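Local coordinates for uncharacterized protein (Bacteroides ovatus, PDB 4DQA) that is of unknown function but probably binds carbohydrate, joining a BT_3987-like N-terminal domain to a concanavalin A-like lectin/glucanase domain, at residues S162-A167 against N296-N301; K216-N221 against E244-S249; V226-D231 against T237-N242. One frame throughout, in Å; residues are numbered along the deposited sequence. Where two conformers were deposited one is given.

All three contacts fall within the concanavalin A-like domain, in or against one antiparallel sheet. From the N terminus, strand 163-171 comes first and starts interaction 1, whose loop closes only at helix 295-300. Inside that long loop, residues 216-221 start interaction 2, which ends on strand 244-250. Nested again within it is interaction 3, the hairpin of strands 223-231 and 236-241. No loops cross. The strands run 163-171, 223-231, 236-241, 244-250 as successive neighbours in the sheet, so interaction 3 sits between the other two: Leu228 bonds back to Tyr165, and Ile239 bonds on to Trp246 and Ala247.

Interaction 1 (S162-A167 against N296-N301); sequences SFTYEA and NQLKQN
Glu166 places CG between its backbone N and carbonyl carbon (chi1 61°) and runs extended from there, while Leu298 turns CG anti to its own carbonyl carbon (chi1 -65°); the two torsions bring carboxylate and methyl together between a strand and a helix. The strand, 163-171, belongs to the antiparallel sheet of a concanavalin A-like domain, and the short helix 295-300 lies against the face of that sheet bearing Thr164 and Glu166. Tyr165, between them, points to the other face, where it meets Leu189.

Leu298 does the apolar work with one branch. Its CD2 lies over one face of the carboxylate, above the OE1 side and 3.6 Å from Glu166 OE1. It is also 4.2 Å from Thr164 CG2, the two side chains passing each other in opposite directions. Thr164 OG1 bonds Val291 O and Arg293 N, consistent with CG2 being turned to the leucine.

Polar matching runs through two waters. The first lies 2.8 Å from Glu166 OE1 and 2.8 Å from Leu298 O. The second is 2.8 Å from Glu166 OE2 but reaches Gln297 O only weakly, at 3.4 Å. The buried carboxylate is thus linked to carbonyls of the last helical turn, and a negative group at a helix C-terminus would be expected to cost energy. Arg287 probably offsets this: it forms a salt bridge with OE2 and also bonds Asn301 O, tying strand 282-289 to both segments. Trp289 NE1 is a further partner of OE2.

Asn301, the first residue to leave helical phi/psi, turns its amide back on the preceding turn: ND2 donates to Gln297 O at 2.9 Å (158° at the hydrogen), lying in the carbonyl plane on a lone pair.

Interaction 2 (K216-N221 against E244-S249); sequences KPLLTN and EKWAGS
In the modelled conformer Lys216 lies over one face of the Trp246 indole; the side chain has a second one, so the grip is tentative. CB starts at the rim, 3.9 Å from Trp246 CZ3. The chain stays straight to CD, then bends twice, at chi3 (-76°) and chi4 (-84°), turning its end across the ring. CE is set over the six-membered ring, 3.5 Å from its centroid and 12° off the normal, a CH-pi contact. NZ continues to the five-membered ring in a cation-pi interaction, 3.9 Å from that centroid and almost straight above it. A water 3.3 Å from Lys216 NZ accepts from the ammonium group and donates to Trp246 O at 2.7 Å, joining the tip to that residue's backbone. Leu218 adds an oblique apolar touch, CD2 to Trp246 CZ3 at 4.0 Å.

Trp246 and Ala247 both face Ile239, forming a classic beta bulge in strand 244-250. Val241 of the neighbouring strand 236-241 packs on the indole face opposite the lysine. The loop from strand 212-213 to strand 223-231 passes the six-membered end of the indole, only the Lys216 side chain lying over its face, and Leu218 rests on Leu204 of strand 203-208.

Interaction 3 (V226-D231 against T237-N242); sequences VALTYD and TGIYVN
Ala227 and Tyr240 form one of two hydrogen-bonded pairs between antiparallel strands whose directions differ by 167°. Their backbones exchange two bonds, Ala227 N to Tyr240 O at 2.9 Å and Tyr240 N to Ala227 O at 2.8 Å. Thr229 and Gly238 repeat the pattern two residues on, with Thr229 N to Gly238 O at 2.9 Å and Gly238 N to Thr229 O at 3.1 Å. Between these pairs, weaker CA-H...O contacts fill in the ladder, such as Ile239 CA to Ala227 O.

One side chain joins the backbone bonding. Thr237 holds OG1 anti to its backbone N (chi1 171°), and from there it donates to Thr229 O at 2.8 Å, tilted 21° from the carbonyl plane. That oxygen is therefore gripped by two donors, OG1 and Gly238 N, while Thr237 OG1 also bonds to Tyr212 OH. On the opposite face of the sheet, a single water bridges Thr229 OG1 and Tyr240 OH, and Thr229 OG1 meets the edge of the Tyr240 ring at CE1, 3.5 Å away and near its plane.

Apolar contacts divide between the faces. Leu228 CD1 reaches over to Ile239 CG1 (4.2 Å), and Tyr230 CD1 touches Thr237 CB; beyond them, Leu228 packs on Val206 and Ile239 on Leu204, both of strand 203-208. The other face carries Ala227, Thr229 and Tyr240, where Ala227 CB lies 4.3 Å from Tyr240 CB and helix 295-300 covers both residues through Leu298.

Gly238 CA lies off one face of the Tyr240 ring, just beyond its CE1 rim. The whole is a beta hairpin with alternating pair types, a unit of the antiparallel sheets that make up the concanavalin A-like beta-sandwich.

Interaction 1 (S162-A167 against N296-N301)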
# COMPACT_ATOMS: atom_id res chain seq x y z
N SER A 162 -10.95 20.07 3.67
CA SER A 162 -10.92 18.89 2.83
C SER A 162 -10.45 17.71 3.67
O SER A 162 -9.62 17.86 4.57
CB SER A 162 -9.98 19.09 1.65
OG SER A 162 -10.46 20.17 0.87
N PHE A 163 -11.01 16.53 3.42
CA PHE A 163 -10.62 15.38 4.22
C PHE A 163 -10.97 14.08 3.53
O PHE A 163 -11.68 14.06 2.52
CB PHE A 163 -11.30 15.44 5.59
CG PHE A 163 -12.76 15.15 5.54
CD1 PHE A 163 -13.65 16.15 5.23
CD2 PHE A 163 -13.23 13.86 5.74
CE1 PHE A 163 -15.01 15.90 5.13
CE2 PHE A 163 -14.60 13.60 5.66
CZ PHE A 163 -15.48 14.62 5.34
N THR A 164 -10.43 13.01 4.11
CA THR A 164 -10.69 11.64 3.67
C THR A 164 -10.80 10.74 4.87
O THR A 164 -9.99 10.81 5.80
CB THR A 164 -9.53 11.12 2.80
OG1 THR A 164 -9.35 11.99 1.68
CG2 THR A 164 -9.82 9.72 2.28
N TYR A 165 -11.80 9.87 4.85
CA TYR A 165 -11.85 8.71 5.73
C TYR A 165 -11.65 7.51 4.82
O TYR A 165 -12.27 7.45 3.76
CB TYR A 165 -13.23 8.50 6.36
CG TYR A 165 -13.77 9.53 7.32
CD1 TYR A 165 -12.99 10.55 7.85
CD2 TYR A 165 -15.12 9.45 7.73
CE1 TYR A 165 -13.52 11.46 8.75
CE2 TYR A 165 -15.65 10.37 8.62
CZ TYR A 165 -14.85 11.36 9.15
OH TYR A 165 -15.37 12.28 10.04
N GLU A 166 -10.85 6.54 5.23
CA GLU A 166 -10.76 5.30 4.45
C GLU A 166 -10.44 4.12 5.35
O GLU A 166 -9.89 4.28 6.43
CB GLU A 166 -9.77 5.36 3.29
CG GLU A 166 -8.36 5.63 3.71
CD GLU A 166 -7.35 5.58 2.56
OE1 GLU A 166 -7.59 4.83 1.60
OE2 GLU A 166 -6.29 6.25 2.64
N ALA A 167 -10.85 2.94 4.90
CA ALA A 167 -10.57 1.70 5.63
C ALA A 167 -10.81 0.52 4.73
O ALA A 167 -11.63 0.56 3.79
CB ALA A 167 -11.47 1.57 6.82
N ASN A 296 -6.90 8.00 -7.72
CA ASN A 296 -5.66 7.28 -7.94
C ASN A 296 -4.91 7.03 -6.64
O ASN A 296 -4.34 5.97 -6.43
CB ASN A 296 -4.76 8.01 -8.93
CG ASN A 296 -5.27 7.90 -10.34
OD1 ASN A 296 -6.02 6.99 -10.67
ND2 ASN A 296 -4.86 8.83 -11.19
N GLN A 297 -4.92 8.01 -5.75
CA GLN A 297 -4.24 7.82 -4.47
C GLN A 297 -4.95 6.77 -3.63
O GLN A 297 -4.30 6.00 -2.92
CB GLN A 297 -4.16 9.14 -3.70
CG GLN A 297 -3.11 10.08 -4.23
CD GLN A 297 -3.23 11.50 -3.71
OE1 GLN A 297 -4.28 11.93 -3.24
NE2 GLN A 297 -2.13 12.24 -3.81
N LEU A 298 -6.27 6.74 -3.69
CA LEU A 298 -7.00 5.73 -2.96
C LEU A 298 -6.69 4.35 -3.51
O LEU A 298 -6.41 3.44 -2.74
CB LEU A 298 -8.49 6.00 -3.03
CG LEU A 298 -8.99 7.27 -2.35
CD1 LEU A 298 -10.44 7.50 -2.72
CD2 LEU A 298 -8.86 7.17 -0.86
N LYS A 299 -6.74 4.20 -4.83
CA LYS A 299 -6.52 2.91 -5.48
C LYS A 299 -5.16 2.34 -5.23
O LYS A 299 -5.03 1.14 -4.94
CB LYS A 299 -6.70 3.00 -6.99
CG LYS A 299 -8.11 3.16 -7.41
CD LYS A 299 -8.16 3.54 -8.88
CE LYS A 299 -9.60 3.77 -9.31
NZ LYS A 299 -9.67 4.35 -10.68
N GLN A 300 -4.14 3.19 -5.33
CA GLN A 300 -2.79 2.68 -5.30
C GLN A 300 -2.30 2.38 -3.90
O GLN A 300 -1.37 1.61 -3.75
CB GLN A 300 -1.86 3.67 -5.98
CG GLN A 300 -2.15 3.75 -7.47
CD GLN A 300 -1.16 4.61 -8.21
OE1 GLN A 300 -1.48 5.74 -8.60
NE2 GLN A 300 0.05 4.09 -8.41
N ASN A 301 -2.96 2.93 -2.89
CA ASN A 301 -2.48 2.79 -1.51
C ASN A 301 -3.40 2.02 -0.58
O ASN A 301 -3.25 2.08 0.63
CB ASN A 301 -2.18 4.17 -0.92
CG ASN A 301 -1.08 4.86 -1.65
OD1 ASN A 301 0.09 4.46 -1.55
ND2 ASN A 301 -1.44 5.82 -2.48
O HOH W 1 -5.60 4.16 -0.19
O HOH W 2 -4.92 6.84 0.31

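Interaction 2 (K216-N221 against E244-S249)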
# COMPACT_ATOMS: atom_id res chain seq x y z
N LYS A 216 -26.12 0.38 -4.03
CA LYS A 216 -25.95 -1.07 -4.05
C LYS A 216 -25.54 -1.52 -2.64
O LYS A 216 -24.85 -0.77 -1.99
CB LYS A 216 -24.83 -1.44 -5.02
CG LYS A 216 -25.02 -0.93 -6.43
CD LYS A 216 -23.86 -1.37 -7.31
CE LYS A 216 -22.62 -0.54 -7.05
NZ LYS A 216 -22.61 0.75 -7.80
N PRO A 217 -25.93 -2.75 -2.22
CA PRO A 217 -25.51 -3.23 -0.90
C PRO A 217 -24.09 -3.81 -0.87
O PRO A 217 -23.55 -4.22 -1.90
CB PRO A 217 -26.52 -4.33 -0.60
CG PRO A 217 -26.89 -4.88 -1.96
CD PRO A 217 -26.86 -3.69 -2.88
N LEU A 218 -23.51 -3.83 0.33
CA LEU A 218 -22.32 -4.61 0.59
C LEU A 218 -22.72 -5.99 1.07
O LEU A 218 -23.75 -6.16 1.73
CB LEU A 218 -21.44 -3.96 1.67
CG LEU A 218 -20.93 -2.58 1.37
CD1 LEU A 218 -20.06 -2.11 2.52
CD2 LEU A 218 -20.12 -2.59 0.06
N LEU A 219 -21.91 -6.98 0.71
CA LEU A 219 -22.02 -8.33 1.25
C LEU A 219 -21.28 -8.46 2.57
O LEU A 219 -20.38 -7.68 2.88
CB LEU A 219 -21.41 -9.33 0.25
CG LEU A 219 -22.12 -9.57 -1.07
CD1 LEU A 219 -21.14 -10.25 -2.04
CD2 LEU A 219 -23.31 -10.44 -0.89
N THR A 220 -21.66 -9.49 3.33
CA THR A 220 -20.88 -9.93 4.47
C THR A 220 -19.74 -10.84 4.01
O THR A 220 -19.74 -11.37 2.88
CB THR A 220 -21.72 -10.75 5.48
OG1 THR A 220 -22.17 -11.97 4.86
CG2 THR A 220 -22.91 -9.96 5.98
N ASN A 221 -18.75 -11.01 4.89
CA ASN A 221 -17.68 -11.98 4.67
C ASN A 221 -16.92 -11.70 3.38
O ASN A 221 -16.55 -12.63 2.65
CB ASN A 221 -18.23 -13.41 4.68
CG ASN A 221 -17.13 -14.47 4.77
OD1 ASN A 221 -16.09 -14.25 5.40
ND2 ASN A 221 -17.35 -15.60 4.13
N GLU A 244 -13.73 2.57 -6.87
CA GLU A 244 -14.76 3.06 -7.78
C GLU A 244 -15.71 4.01 -7.05
O GLU A 244 -16.17 3.73 -5.95
CB GLU A 244 -15.59 1.91 -8.36
CG GLU A 244 -14.81 0.86 -9.17
CD GLU A 244 -15.71 -0.27 -9.64
OE1 GLU A 244 -16.70 0.01 -10.35
OE2 GLU A 244 -15.45 -1.44 -9.29
N LYS A 245 -16.05 5.14 -7.68
CA LYS A 245 -16.97 6.08 -7.05
C LYS A 245 -18.37 5.51 -7.12
O LYS A 245 -18.90 5.28 -8.22
CB LYS A 245 -16.90 7.45 -7.73
CG LYS A 245 -17.71 8.54 -7.02
CD LYS A 245 -17.38 9.94 -7.56
CE LYS A 245 -18.18 11.01 -6.82
NZ LYS A 245 -17.93 12.39 -7.35
N TRP A 246 -18.98 5.25 -5.96
CA TRP A 246 -20.32 4.66 -5.88
C TRP A 246 -21.41 5.69 -5.64
O TRP A 246 -22.60 5.43 -5.85
CB TRP A 246 -20.39 3.63 -4.75
CG TRP A 246 -19.93 2.25 -5.12
CD1 TRP A 246 -19.03 1.92 -6.07
CD2 TRP A 246 -20.36 1.01 -4.52
NE1 TRP A 246 -18.87 0.56 -6.12
CE2 TRP A 246 -19.69 -0.02 -5.19
CE3 TRP A 246 -21.27 0.68 -3.50
CZ2 TRP A 246 -19.87 -1.37 -4.88
CZ3 TRP A 246 -21.44 -0.66 -3.18
CH2 TRP A 246 -20.75 -1.67 -3.88
N ALA A 247 -21.01 6.86 -5.17
CA ALA A 247 -21.95 7.94 -4.94
C ALA A 247 -21.22 9.24 -4.76
O ALA A 247 -20.04 9.28 -4.38
CB ALA A 247 -22.81 7.65 -3.75
N GLY A 248 -21.90 10.33 -5.06
CA GLY A 248 -21.34 11.63 -4.84
C GLY A 248 -22.38 12.66 -4.49
O GLY A 248 -23.59 12.44 -4.68
N SER A 249 -21.90 13.77 -3.96
CA SER A 249 -22.75 14.93 -3.73
C SER A 249 -21.92 16.20 -3.77
O SER A 249 -20.71 16.18 -4.11
CB SER A 249 -23.47 14.78 -2.39
OG SER A 249 -24.59 15.65 -2.35
O HOH W 3 -23.73 3.00 -5.69

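Interaction 3 (V226-D231 against T237-N242)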
# COMPACT_ATOMS: atom_id res chain seq x y z
N VAL A 226 -13.19 1.04 1.47
CA VAL A 226 -14.21 2.08 1.48
C VAL A 226 -13.57 3.42 1.80
O VAL A 226 -12.65 3.50 2.60
CB VAL A 226 -15.37 1.79 2.44
CG1 VAL A 226 -16.04 0.43 2.09
CG2 VAL A 226 -14.93 1.81 3.88
N ALA A 227 -14.04 4.48 1.15
CA ALA A 227 -13.52 5.82 1.39
C ALA A 227 -14.59 6.88 1.22
O ALA A 227 -15.51 6.76 0.39
CB ALA A 227 -12.33 6.13 0.48
N LEU A 228 -14.48 7.94 2.02
CA LEU A 228 -15.29 9.14 1.88
C LEU A 228 -14.31 10.29 1.71
O LEU A 228 -13.39 10.42 2.53
CB LEU A 228 -16.09 9.34 3.15
CG LEU A 228 -16.72 10.73 3.34
CD1 LEU A 228 -17.83 10.98 2.33
CD2 LEU A 228 -17.25 10.87 4.75
N THR A 229 -14.51 11.11 0.69
CA THR A 229 -13.67 12.29 0.48
C THR A 229 -14.55 13.53 0.40
O THR A 229 -15.71 13.45 -0.03
CB THR A 229 -12.81 12.21 -0.80
OG1 THR A 229 -13.63 12.22 -1.97
CG2 THR A 229 -11.92 10.97 -0.79
N TYR A 230 -14.01 14.66 0.81
CA TYR A 230 -14.64 15.94 0.52
C TYR A 230 -13.54 16.92 0.14
O TYR A 230 -12.57 17.07 0.87
CB TYR A 230 -15.36 16.48 1.74
CG TYR A 230 -15.96 17.86 1.59
CD1 TYR A 230 -16.80 18.18 0.53
CD2 TYR A 230 -15.73 18.82 2.56
CE1 TYR A 230 -17.38 19.44 0.43
CE2 TYR A 230 -16.31 20.08 2.46
CZ TYR A 230 -17.14 20.37 1.41
OH TYR A 230 -17.70 21.62 1.33
N ASP A 231 -13.72 17.53 -1.02
CA ASP A 231 -12.83 18.57 -1.53
C ASP A 231 -13.55 19.89 -1.29
O ASP A 231 -14.47 20.23 -2.02
CB ASP A 231 -12.59 18.34 -3.02
CG ASP A 231 -11.53 19.26 -3.60
OD1 ASP A 231 -11.60 20.49 -3.40
OD2 ASP A 231 -10.62 18.72 -4.27
N THR A 237 -17.95 15.82 -2.96
CA THR A 237 -17.73 14.71 -2.03
C THR A 237 -18.07 13.41 -2.73
O THR A 237 -18.95 13.36 -3.60
CB THR A 237 -18.53 14.89 -0.71
OG1 THR A 237 -18.47 13.70 0.10
CG2 THR A 237 -19.99 15.20 -0.98
N GLY A 238 -17.35 12.35 -2.38
CA GLY A 238 -17.59 11.05 -2.95
C GLY A 238 -17.45 9.93 -1.94
O GLY A 238 -16.69 10.04 -0.97
N ILE A 239 -18.19 8.85 -2.18
CA ILE A 239 -17.98 7.59 -1.48
C ILE A 239 -17.48 6.60 -2.52
O ILE A 239 -18.07 6.43 -3.59
CB ILE A 239 -19.30 7.06 -0.89
CG1 ILE A 239 -19.78 7.97 0.23
CG2 ILE A 239 -19.11 5.63 -0.36
CD1 ILE A 239 -21.15 7.65 0.77
N TYR A 240 -16.36 5.95 -2.19
CA TYR A 240 -15.67 5.06 -3.09
C TYR A 240 -15.59 3.66 -2.49
O TYR A 240 -15.32 3.51 -1.30
CB TYR A 240 -14.23 5.57 -3.33
CG TYR A 240 -14.13 6.92 -3.99
CD1 TYR A 240 -14.25 8.08 -3.24
CD2 TYR A 240 -13.89 7.03 -5.34
CE1 TYR A 240 -14.17 9.33 -3.83
CE2 TYR A 240 -13.80 8.29 -5.94
CZ TYR A 240 -13.93 9.42 -5.16
OH TYR A 240 -13.83 10.68 -5.73
N VAL A 241 -15.84 2.65 -3.32
CA VAL A 241 -15.74 1.26 -2.91
C VAL A 241 -14.79 0.59 -3.89
O VAL A 241 -15.04 0.60 -5.09
CB VAL A 241 -17.09 0.58 -2.90
CG1 VAL A 241 -16.95 -0.88 -2.53
CG2 VAL A 241 -18.03 1.28 -1.93
N ASN A 242 -13.72 0.02 -3.37
CA ASN A 242 -12.70 -0.66 -4.19
C ASN A 242 -12.19 0.26 -5.28
O ASN A 242 -11.96 -0.16 -6.41
CB ASN A 242 -13.24 -1.96 -4.77
CG ASN A 242 -13.55 -2.97 -3.70
OD1 ASN A 242 -13.11 -2.83 -2.53
ND2 ASN A 242 -14.32 -3.98 -4.06
O HOH W 4 -11.63 12.12 -4.15